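Local atomic coordinates of HRDC domain-containing protein (Bifidobacterium adolescentis ATCC 15703, PDB entry 3CYM), a protein that is uncharacterized but probably acts as a ribonuclease D-like 3'-5' exonuclease, combining an RNase H-type nuclease fold with HRDC-type helical domains. Residues D22-F27 with A80-N85; D57-F62 with A154-R159; Y251-T256 with E301-I306. All blocks are in the same frame, centred on the assembly; numbering follows the deposited sequence.

Contact 1. Residues D22-F27 with A80-N85; sequences DTLPAF and AGADWN
Two rings meet edge to face here: the rim of Phe-27, led by CE1, points at the face of the Trp-84 indole, with CE1 3.9 Å from Trp-84 CZ3. The planes stand at 79° to each other, and the centroids of the phenyl and the six-membered indole ring are 5.3 Å apart. One face of the Phe-27 ring carries the methyl of Ala-82 in a CH-pi contact; CB sits 3.9 Å from the ring centroid, only 17° off the normal. A third neighbour comes in at the rim, where the backbone carbonyl of Asp-83 lies near the ring plane with its O 3.3 Å from Phe-27 CE2, as expected of a carbonyl oxygen beside the slightly positive hydrogens of an aromatic edge. With CG anti to the backbone N (chi1 177°), the ring of Phe-27 swings out from the first turn of helix 24-35 toward all three. That turn starts at Thr-23, the N-cap, whose OG1 accepts a weak bond from Ala-26 N.

In this exonuclease fold, which belongs to the RNase H clan, the contact sets the start of helix 24-35 against the link between helices 74-79 and 84-91. The link opens with a Schellman motif at Gly-81, which has positive phi, and ends at Asp-83, the N-cap of the next helix, where OD2 takes the N-H of Asn-85 from above the carboxylate plane. Leu-77 touches both Phe-27 and Ala-82, and Leu-72 of the neighbouring strand touches both aromatic rings. Nearer the surface the packing is mostly aliphatic: Leu-24 sets CD1 3.8 Å from Ala-82 CA, while its CB lies 4.2 Å from Ala-80 CB.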
loop_
_atom_site.group_PDB
_atom_site.type_symbol
_atom_site.label_atom_id
_atom_site.label_comp_id
_atom_site.label_asym_id
_atom_site.label_seq_id
_atom_site.Cartn_x
_atom_site.Cartn_y
_atom_site.Cartn_z
ATOM N N ASP A 22 22.090 12.674 -4.931
ATOM C CA ASP A 22 22.534 11.366 -5.410
ATOM C C ASP A 22 24.024 11.106 -5.212
ATOM O O ASP A 22 24.550 10.106 -5.701
ATOM C CB ASP A 22 22.112 11.124 -6.872
ATOM C CG ASP A 22 22.628 12.185 -7.849
ATOM O OD1 ASP A 22 22.052 12.254 -8.958
ATOM O OD2 ASP A 22 23.579 12.948 -7.548
ATOM N N THR A 23 24.695 12.012 -4.503
ATOM C CA THR A 23 26.105 11.828 -4.148
ATOM C C THR A 23 26.297 11.835 -2.629
ATOM O O THR A 23 25.492 12.423 -1.901
ATOM C CB THR A 23 27.021 12.904 -4.788
ATOM O OG1 THR A 23 26.679 14.204 -4.289
ATOM C CG2 THR A 23 26.899 12.898 -6.305
ATOM N N LEU A 24 27.352 11.167 -2.160
ATOM C CA LEU A 24 27.703 11.171 -0.738
ATOM C C LEU A 24 27.890 12.572 -0.118
ATOM O O LEU A 24 27.294 12.830 0.932
ATOM C CB LEU A 24 28.903 10.253 -0.438
ATOM C CG LEU A 24 29.342 10.122 1.030
ATOM C CD1 LEU A 24 28.341 9.308 1.835
ATOM C CD2 LEU A 24 30.739 9.524 1.145
ATOM N N PRO A 25 28.672 13.488 -0.758
ATOM C CA PRO A 25 28.760 14.831 -0.154
ATOM C C PRO A 25 27.422 15.571 -0.041
ATOM O O PRO A 25 27.195 16.256 0.952
ATOM C CB PRO A 25 29.701 15.589 -1.101
ATOM C CG PRO A 25 30.481 14.537 -1.779
ATOM C CD PRO A 25 29.509 13.414 -1.975
ATOM N N ALA A 26 26.545 15.408 -1.028
ATOM C CA ALA A 26 25.242 16.084 -1.016
ATOM C C ALA A 26 24.305 15.504 0.044
ATOM O O ALA A 26 23.471 16.222 0.598
ATOM C CB ALA A 26 24.596 16.036 -2.388
ATOM N N PHE A 27 24.467 14.207 0.314
ATOM C CA PHE A 27 23.769 13.508 1.396
ATOM C C PHE A 27 24.216 13.963 2.793
ATOM O O PHE A 27 23.374 14.222 3.663
ATOM C CB PHE A 27 23.949 11.990 1.244
ATOM C CG PHE A 27 23.318 11.187 2.349
ATOM C CD1 PHE A 27 21.955 10.904 2.326
ATOM C CD2 PHE A 27 24.090 10.706 3.413
ATOM C CE1 PHE A 27 21.364 10.167 3.345
ATOM C CE2 PHE A 27 23.507 9.973 4.445
ATOM C CZ PHE A 27 22.139 9.697 4.410
ATOM N N ALA A 80 26.942 5.054 -3.581
ATOM C CA ALA A 80 27.882 6.034 -3.039
ATOM C C ALA A 80 28.308 5.681 -1.612
ATOM O O ALA A 80 29.226 6.302 -1.061
ATOM C CB ALA A 80 27.293 7.440 -3.091
ATOM N N GLY A 81 27.641 4.687 -1.023
ATOM C CA GLY A 81 27.947 4.229 0.327
ATOM C C GLY A 81 27.474 5.187 1.404
ATOM O O GLY A 81 28.164 5.397 2.408
ATOM N N ALA A 82 26.305 5.784 1.185
ATOM C CA ALA A 82 25.660 6.610 2.198
ATOM C C ALA A 82 25.167 5.722 3.337
ATOM O O ALA A 82 24.710 4.599 3.118
ATOM C CB ALA A 82 24.515 7.413 1.600
ATOM N N ASP A 83 25.298 6.235 4.552
ATOM C CA ASP A 83 24.854 5.556 5.753
ATOM C C ASP A 83 23.537 6.220 6.159
ATOM O O ASP A 83 23.507 7.408 6.472
ATOM C CB ASP A 83 25.935 5.738 6.831
ATOM C CG ASP A 83 25.708 4.890 8.076
ATOM O OD1 ASP A 83 26.541 5.002 9.003
ATOM O OD2 ASP A 83 24.726 4.125 8.145
ATOM N N TRP A 84 22.446 5.460 6.134
ATOM C CA TRP A 84 21.134 5.991 6.502
ATOM C C TRP A 84 20.997 6.239 8.008
ATOM O O TRP A 84 20.028 6.861 8.453
ATOM C CB TRP A 84 19.987 5.111 5.964
ATOM C CG TRP A 84 19.630 5.419 4.524
ATOM C CD1 TRP A 84 19.914 4.655 3.425
ATOM C CD2 TRP A 84 18.948 6.587 4.033
ATOM N NE1 TRP A 84 19.447 5.268 2.285
ATOM C CE2 TRP A 84 18.849 6.455 2.628
ATOM C CE3 TRP A 84 18.404 7.728 4.646
ATOM C CZ2 TRP A 84 18.227 7.424 1.821
ATOM C CZ3 TRP A 84 17.790 8.693 3.844
ATOM C CH2 TRP A 84 17.707 8.530 2.443
ATOM N N ASN A 85 21.982 5.757 8.772
ATOM C CA ASN A 85 22.029 5.985 10.213
ATOM C C ASN A 85 22.436 7.426 10.532
ATOM O O ASN A 85 22.125 7.940 11.603
ATOM C CB ASN A 85 22.964 4.982 10.904
ATOM C CG ASN A 85 22.318 3.608 11.124
ATOM O OD1 ASN A 85 22.427 3.036 12.209
ATOM N ND2 ASN A 85 21.660 3.071 10.095
#

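Contact 2. Residues D57-F62 with A154-R159; sequences DWLVQF and ADWSYR
Trp-58 and Ser-157 make the tight part of this contact. Ser-157 CB stands over the centre of the six-membered indole ring in a CH-pi contact, 3.6 Å from its centroid and 12° off the normal. Beside it the CB atoms of Trp-58 and Trp-156 touch, and Trp-58 CB comes within 3.3 Å of Trp-156 O. Deeper in, Leu-59 CD2 meets Trp-156 CZ3 at 3.9 Å; Leu-59 is buried against Ala-169 of helix 163-174.

Trp-58 and Leu-59 form a classic beta bulge opposite Glu-46, at the corner where strand 57-65 runs beside strand 40-47 of the RNase H-like sheet. Glu-46 helps bind sodium with Asp-44 and Asp-172, and it also touches Trp-156, whose side chain is about 7 Å from a sodium ion. The facing loop is folded by a type I turn from Asp-155 to Tyr-158 and by an Asx turn: Asp-155 OD1 takes both Ser-157 N and Ser-157 OG, from the same face of its carboxylate.

On the more exposed side, where Arg-159 lies, the contact is looser and rests largely on polar bonds. Arg-159, bent at chi2 (-73°), doubles back so that NH2 reaches Trp-58 O at 2.7 Å, in the carbonyl plane and on a lone pair, while lying at the edge of the indole; the bond is bent at the hydrogen (138°), and the oxygen is tilted from the guanidinium plane. Its NH1 holds the loop itself, bonding Trp-156 O at 2.8 Å and Tyr-158 O at 3.2 Å, the latter from above the plane of the Tyr-158 carbonyl. A salt bridge from NE to Asp-73 OD2 fixes the guanidinium from a further direction. A leucine in place of Arg-159 would probably leave the carbonyls of Trp-58, Trp-156 and Tyr-158 without their guanidinium donors and Asp-73 without its salt-bridge mate.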
loop_
_atom_site.group_PDB
_atom_site.type_symbol
_atom_site.label_atom_id
_atom_site.label_comp_id
_atom_site.label_asym_id
_atom_site.label_seq_id
_atom_site.Cartn_x
_atom_site.Cartn_y
_atom_site.Cartn_z
ATOM N N ASP A 57 11.719 1.742 -3.062
ATOM C CA ASP A 57 11.667 3.169 -3.290
ATOM C C ASP A 57 12.738 3.576 -4.309
ATOM O O ASP A 57 13.912 3.235 -4.165
ATOM C CB ASP A 57 11.845 3.935 -1.977
ATOM C CG ASP A 57 10.707 3.698 -0.987
ATOM O OD1 ASP A 57 9.603 3.272 -1.399
ATOM O OD2 ASP A 57 10.915 3.955 0.223
ATOM N N TRP A 58 12.309 4.290 -5.343
ATOM C CA TRP A 58 13.216 4.862 -6.322
ATOM C C TRP A 58 13.427 6.354 -6.090
ATOM O O TRP A 58 14.204 7.014 -6.795
ATOM C CB TRP A 58 12.700 4.565 -7.728
ATOM C CG TRP A 58 13.002 3.154 -8.108
ATOM C CD1 TRP A 58 12.212 2.057 -7.895
ATOM C CD2 TRP A 58 14.205 2.670 -8.711
ATOM N NE1 TRP A 58 12.843 0.923 -8.350
ATOM C CE2 TRP A 58 14.064 1.268 -8.860
ATOM C CE3 TRP A 58 15.382 3.283 -9.158
ATOM C CZ2 TRP A 58 15.049 0.477 -9.437
ATOM C CZ3 TRP A 58 16.363 2.497 -9.730
ATOM C CH2 TRP A 58 16.195 1.103 -9.858
ATOM N N LEU A 59 12.718 6.878 -5.096
ATOM C CA LEU A 59 12.909 8.247 -4.620
ATOM C C LEU A 59 12.365 8.367 -3.203
ATOM O O LEU A 59 11.433 7.662 -2.817
ATOM C CB LEU A 59 12.233 9.270 -5.545
ATOM C CG LEU A 59 12.528 10.766 -5.299
ATOM C CD1 LEU A 59 14.000 11.128 -5.440
ATOM C CD2 LEU A 59 11.703 11.610 -6.227
ATOM N N VAL A 60 12.968 9.267 -2.438
ATOM C CA VAL A 60 12.607 9.501 -1.056
ATOM C C VAL A 60 12.636 11.029 -0.853
ATOM O O VAL A 60 13.593 11.692 -1.247
ATOM C CB VAL A 60 13.558 8.692 -0.136
ATOM C CG1 VAL A 60 13.922 9.439 1.065
ATOM C CG2 VAL A 60 12.942 7.332 0.229
ATOM N N GLN A 61 11.555 11.582 -0.300
ATOM C CA GLN A 61 11.369 13.036 -0.244
ATOM C C GLN A 61 11.214 13.507 1.185
ATOM O O GLN A 61 10.410 12.955 1.934
ATOM C CB GLN A 61 10.141 13.490 -1.044
ATOM C CG GLN A 61 10.076 13.035 -2.485
ATOM C CD GLN A 61 8.981 12.025 -2.730
ATOM O OE1 GLN A 61 9.241 10.831 -2.800
ATOM N NE2 GLN A 61 7.746 12.498 -2.844
ATOM N N PHE A 62 11.981 14.535 1.548
ATOM C CA PHE A 62 11.925 15.119 2.882
ATOM C C PHE A 62 11.851 16.628 2.867
ATOM O O PHE A 62 12.308 17.268 1.931
ATOM C CB PHE A 62 13.125 14.675 3.721
ATOM C CG PHE A 62 13.152 13.208 3.979
ATOM C CD1 PHE A 62 12.134 12.601 4.716
ATOM C CD2 PHE A 62 14.163 12.419 3.457
ATOM C CE1 PHE A 62 12.137 11.229 4.942
ATOM C CE2 PHE A 62 14.176 11.051 3.691
ATOM C CZ PHE A 62 13.151 10.453 4.428
ATOM N N ALA A 154 4.138 7.459 -12.681
ATOM C CA ALA A 154 5.421 7.515 -13.373
ATOM C C ALA A 154 6.307 6.307 -13.061
ATOM O O ALA A 154 6.169 5.659 -12.016
ATOM C CB ALA A 154 6.151 8.808 -13.010
ATOM N N ASP A 155 7.221 6.007 -13.973
ATOM C CA ASP A 155 8.255 5.031 -13.685
ATOM C C ASP A 155 9.378 5.746 -12.960
ATOM O O ASP A 155 10.262 6.312 -13.596
ATOM C CB ASP A 155 8.782 4.362 -14.960
ATOM C CG ASP A 155 9.848 3.308 -14.667
ATOM O OD1 ASP A 155 10.209 3.106 -13.491
ATOM O OD2 ASP A 155 10.347 2.682 -15.612
ATOM N N TRP A 156 9.360 5.691 -11.628
ATOM C CA TRP A 156 10.326 6.447 -10.815
ATOM C C TRP A 156 11.764 5.956 -10.893
ATOM O O TRP A 156 12.664 6.603 -10.350
ATOM C CB TRP A 156 9.850 6.570 -9.369
ATOM C CG TRP A 156 8.652 7.441 -9.293
ATOM C CD1 TRP A 156 7.343 7.043 -9.273
ATOM C CD2 TRP A 156 8.642 8.872 -9.297
ATOM N NE1 TRP A 156 6.515 8.146 -9.227
ATOM C CE2 TRP A 156 7.288 9.282 -9.247
ATOM C CE3 TRP A 156 9.647 9.853 -9.314
ATOM C CZ2 TRP A 156 6.911 10.632 -9.214
ATOM C CZ3 TRP A 156 9.266 11.203 -9.284
ATOM C CH2 TRP A 156 7.912 11.573 -9.236
ATOM N N SER A 157 11.978 4.846 -11.600
ATOM C CA SER A 157 13.328 4.329 -11.869
ATOM C C SER A 157 14.034 5.028 -13.030
ATOM O O SER A 157 15.201 4.745 -13.300
ATOM C CB SER A 157 13.284 2.825 -12.134
ATOM O OG SER A 157 12.692 2.544 -13.386
ATOM N N TYR A 158 13.323 5.922 -13.718
ATOM C CA TYR A 158 13.878 6.675 -14.844
ATOM C C TYR A 158 14.983 7.622 -14.355
ATOM O O TYR A 158 14.754 8.429 -13.466
ATOM C CB TYR A 158 12.764 7.470 -15.541
ATOM C CG TYR A 158 13.070 7.901 -16.966
ATOM C CD1 TYR A 158 13.808 9.062 -17.227
ATOM C CD2 TYR A 158 12.613 7.152 -18.056
ATOM C CE1 TYR A 158 14.095 9.459 -18.536
ATOM C CE2 TYR A 158 12.898 7.544 -19.376
ATOM C CZ TYR A 158 13.639 8.699 -19.602
ATOM O OH TYR A 158 13.923 9.105 -20.892
ATOM N N ARG A 159 16.183 7.491 -14.914
ATOM C CA ARG A 159 17.285 8.423 -14.623
ATOM C C ARG A 159 17.804 9.058 -15.918
ATOM O O ARG A 159 17.899 8.384 -16.930
ATOM C CB ARG A 159 18.435 7.746 -13.866
ATOM C CG ARG A 159 18.082 7.158 -12.506
ATOM C CD ARG A 159 17.863 8.233 -11.455
ATOM N NE ARG A 159 17.573 7.651 -10.146
ATOM C CZ ARG A 159 16.363 7.315 -9.707
ATOM N NH1 ARG A 159 15.283 7.493 -10.466
ATOM N NH2 ARG A 159 16.233 6.795 -8.496
#

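Contact 3. Residues Y251-T256 with E301-I306; sequences YDIAPT and ERYAPI
This is a small apolar packing contact, without a hydrogen bond between its segments, where the chain leaving helix 231-250 meets the start of helix 304-307. Ile-253 is its centre. Its CD1 lies 3.8 Å from Tyr-303 CB and 3.9 Å from Ile-306 CG2, touching both side chains. The extended shape of Ile-253, with CG1 anti to the backbone N (chi1 -174°) and chi2 also near 180°, carries CD1 that far, and CG1 runs past Tyr-303 CD1 at 3.9 Å on the way. Ile-306 answers with one branch: CG2 touches Ile-253 CD1 and also packs 3.8 Å from Tyr-251 CB, bridging the residues before and after Asp-252.

Residues 251-256 belong to the HRDC family region, a helical module often linked to nucleic acid binding. Here Asp-252, with positive phi, is the first residue past the long helix to leave helical geometry, and there the chain turns toward the short helix 255-258. Across from it, residues 301-304 make a type I turn, with Ala-304 N bonded to Glu-301 O, that brings Tyr-303 to face Ile-253.

The polar ends point to the nuclease part of the chain. Tyr-303 lays its ring alongside Ile-253, but its OH is hydrogen-bonded to Asp-155 OD2 and Arg-52 NE, while Asp-252 forms a salt bridge with the same Arg-52. A backbone bond between Ala-254 and Phe-51 joins the helical region to the loop that carries Arg-52 and Phe-51, and Phe-51 also packs against Tyr-303.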
loop_
_atom_site.group_PDB
_atom_site.type_symbol
_atom_site.label_atom_id
_atom_site.label_comp_id
_atom_site.label_asym_id
_atom_site.label_seq_id
_atom_site.Cartn_x
_atom_site.Cartn_y
_atom_site.Cartn_z
ATOM N N TYR A 251 15.227 -10.106 -12.539
ATOM C CA TYR A 251 15.380 -9.125 -13.612
ATOM C C TYR A 251 14.797 -7.747 -13.294
ATOM O O TYR A 251 14.853 -6.847 -14.136
ATOM C CB TYR A 251 14.795 -9.669 -14.914
ATOM C CG TYR A 251 15.680 -10.703 -15.555
ATOM C CD1 TYR A 251 16.710 -10.325 -16.407
ATOM C CD2 TYR A 251 15.505 -12.055 -15.299
ATOM C CE1 TYR A 251 17.535 -11.265 -16.996
ATOM C CE2 TYR A 251 16.328 -13.008 -15.886
ATOM C CZ TYR A 251 17.339 -12.602 -16.733
ATOM O OH TYR A 251 18.162 -13.530 -17.320
ATOM N N ASP A 252 14.246 -7.606 -12.085
ATOM C CA ASP A 252 13.715 -6.341 -11.547
ATOM C C ASP A 252 12.663 -5.713 -12.470
ATOM O O ASP A 252 12.860 -4.632 -13.027
ATOM C CB ASP A 252 14.859 -5.371 -11.218
ATOM C CG ASP A 252 14.410 -4.194 -10.381
ATOM O OD1 ASP A 252 13.290 -4.233 -9.820
ATOM O OD2 ASP A 252 15.190 -3.224 -10.288
ATOM N N ILE A 253 11.548 -6.416 -12.629
ATOM C CA ILE A 253 10.488 -6.011 -13.544
ATOM C C ILE A 253 9.157 -6.526 -12.998
ATOM O O ILE A 253 9.123 -7.576 -12.352
ATOM C CB ILE A 253 10.786 -6.513 -15.009
ATOM C CG1 ILE A 253 9.761 -5.975 -16.021
ATOM C CG2 ILE A 253 10.957 -8.035 -15.052
ATOM C CD1 ILE A 253 10.051 -6.348 -17.459
ATOM N N ALA A 254 8.080 -5.768 -13.221
ATOM C CA ALA A 254 6.729 -6.180 -12.830
ATOM C C ALA A 254 6.397 -7.534 -13.454
ATOM O O ALA A 254 6.510 -7.685 -14.668
ATOM C CB ALA A 254 5.717 -5.140 -13.262
ATOM N N PRO A 255 6.016 -8.526 -12.621
ATOM C CA PRO A 255 5.751 -9.908 -13.045
ATOM C C PRO A 255 4.855 -10.051 -14.278
ATOM O O PRO A 255 5.136 -10.882 -15.141
ATOM C CB PRO A 255 5.076 -10.521 -11.823
ATOM C CG PRO A 255 5.619 -9.757 -10.680
ATOM C CD PRO A 255 5.851 -8.364 -11.164
ATOM N N THR A 256 3.816 -9.219 -14.374
ATOM C CA THR A 256 2.857 -9.304 -15.476
ATOM C C THR A 256 3.376 -8.725 -16.796
ATOM O O THR A 256 2.696 -8.801 -17.825
ATOM C CB THR A 256 1.526 -8.646 -15.111
ATOM O OG1 THR A 256 1.782 -7.348 -14.571
ATOM C CG2 THR A 256 0.774 -9.490 -14.080
ATOM N N GLU A 301 7.538 0.259 -22.983
ATOM C CA GLU A 301 8.347 -0.287 -24.086
ATOM C C GLU A 301 9.856 -0.321 -23.826
ATOM O O GLU A 301 10.590 -1.067 -24.488
ATOM C CB GLU A 301 8.053 0.447 -25.403
ATOM C CG GLU A 301 6.829 -0.055 -26.156
ATOM C CD GLU A 301 6.887 -1.541 -26.435
ATOM O OE1 GLU A 301 5.887 -2.223 -26.152
ATOM O OE2 GLU A 301 7.929 -2.028 -26.930
ATOM N N ARG A 302 10.296 0.492 -22.863
ATOM C CA ARG A 302 11.679 0.498 -22.375
ATOM C C ARG A 302 12.093 -0.844 -21.787
ATOM O O ARG A 302 13.277 -1.173 -21.744
ATOM C CB ARG A 302 11.851 1.574 -21.301
ATOM C CG ARG A 302 12.090 2.967 -21.844
ATOM C CD ARG A 302 11.628 4.050 -20.881
ATOM N NE ARG A 302 12.386 4.099 -19.629
ATOM C CZ ARG A 302 11.919 3.700 -18.445
ATOM N NH1 ARG A 302 10.691 3.189 -18.341
ATOM N NH2 ARG A 302 12.683 3.805 -17.361
ATOM N N TYR A 303 11.108 -1.607 -21.318
ATOM C CA TYR A 303 11.349 -2.898 -20.679
ATOM C C TYR A 303 11.372 -4.066 -21.652
ATOM O O TYR A 303 11.591 -5.209 -21.237
ATOM C CB TYR A 303 10.331 -3.133 -19.558
ATOM C CG TYR A 303 10.574 -2.220 -18.374
ATOM C CD1 TYR A 303 11.370 -2.635 -17.312
ATOM C CD2 TYR A 303 10.045 -0.926 -18.339
ATOM C CE1 TYR A 303 11.621 -1.801 -16.237
ATOM C CE2 TYR A 303 10.283 -0.085 -17.262
ATOM C CZ TYR A 303 11.075 -0.530 -16.217
ATOM O OH TYR A 303 11.321 0.285 -15.139
ATOM N N ALA A 304 11.167 -3.769 -22.938
ATOM C CA ALA A 304 11.202 -4.782 -24.006
ATOM C C ALA A 304 12.466 -5.654 -24.052
ATOM O O ALA A 304 12.330 -6.870 -24.178
ATOM C CB ALA A 304 10.903 -4.172 -25.372
ATOM N N PRO A 305 13.687 -5.057 -23.939
ATOM C CA PRO A 305 14.883 -5.918 -23.898
ATOM C C PRO A 305 14.970 -6.901 -22.728
ATOM O O PRO A 305 15.612 -7.941 -22.862
ATOM C CB PRO A 305 16.034 -4.909 -23.824
ATOM C CG PRO A 305 15.480 -3.673 -24.439
ATOM C CD PRO A 305 14.081 -3.632 -23.919
ATOM N N ILE A 306 14.338 -6.577 -21.601
ATOM C CA ILE A 306 14.233 -7.516 -20.479
ATOM C C ILE A 306 13.174 -8.572 -20.806
ATOM O O ILE A 306 13.371 -9.761 -20.552
ATOM C CB ILE A 306 13.940 -6.803 -19.113
ATOM C CG1 ILE A 306 15.165 -6.034 -18.620
ATOM C CG2 ILE A 306 13.586 -7.805 -18.021
ATOM C CD1 ILE A 306 15.196 -4.579 -19.012
#

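Overall arrangement
From the N terminus, the chain enters contact 1 at the start of helix 24-35, passes through strands 40-47, 57-65 and 68-72, and closes the loop at residues 80-85. Contact 2 opens inside that loop, at 57-62, but closes beyond it at 154-159, so the two cross; they touch where Trp-84 CH2 packs 4.1 Å from Val-60 CG1. Together they tie an outer helix, the central sheet and the loop before helix 163-174 into one nuclease fold. Contact 3 follows in series, closing a loop of 44 residues, half of them helical, between 251-256 and 301-306. The salt bridge from Arg-302 to Asp-155 joins it to contact 2, whereas contact 1 stays about 15 Å away at the nearest atoms.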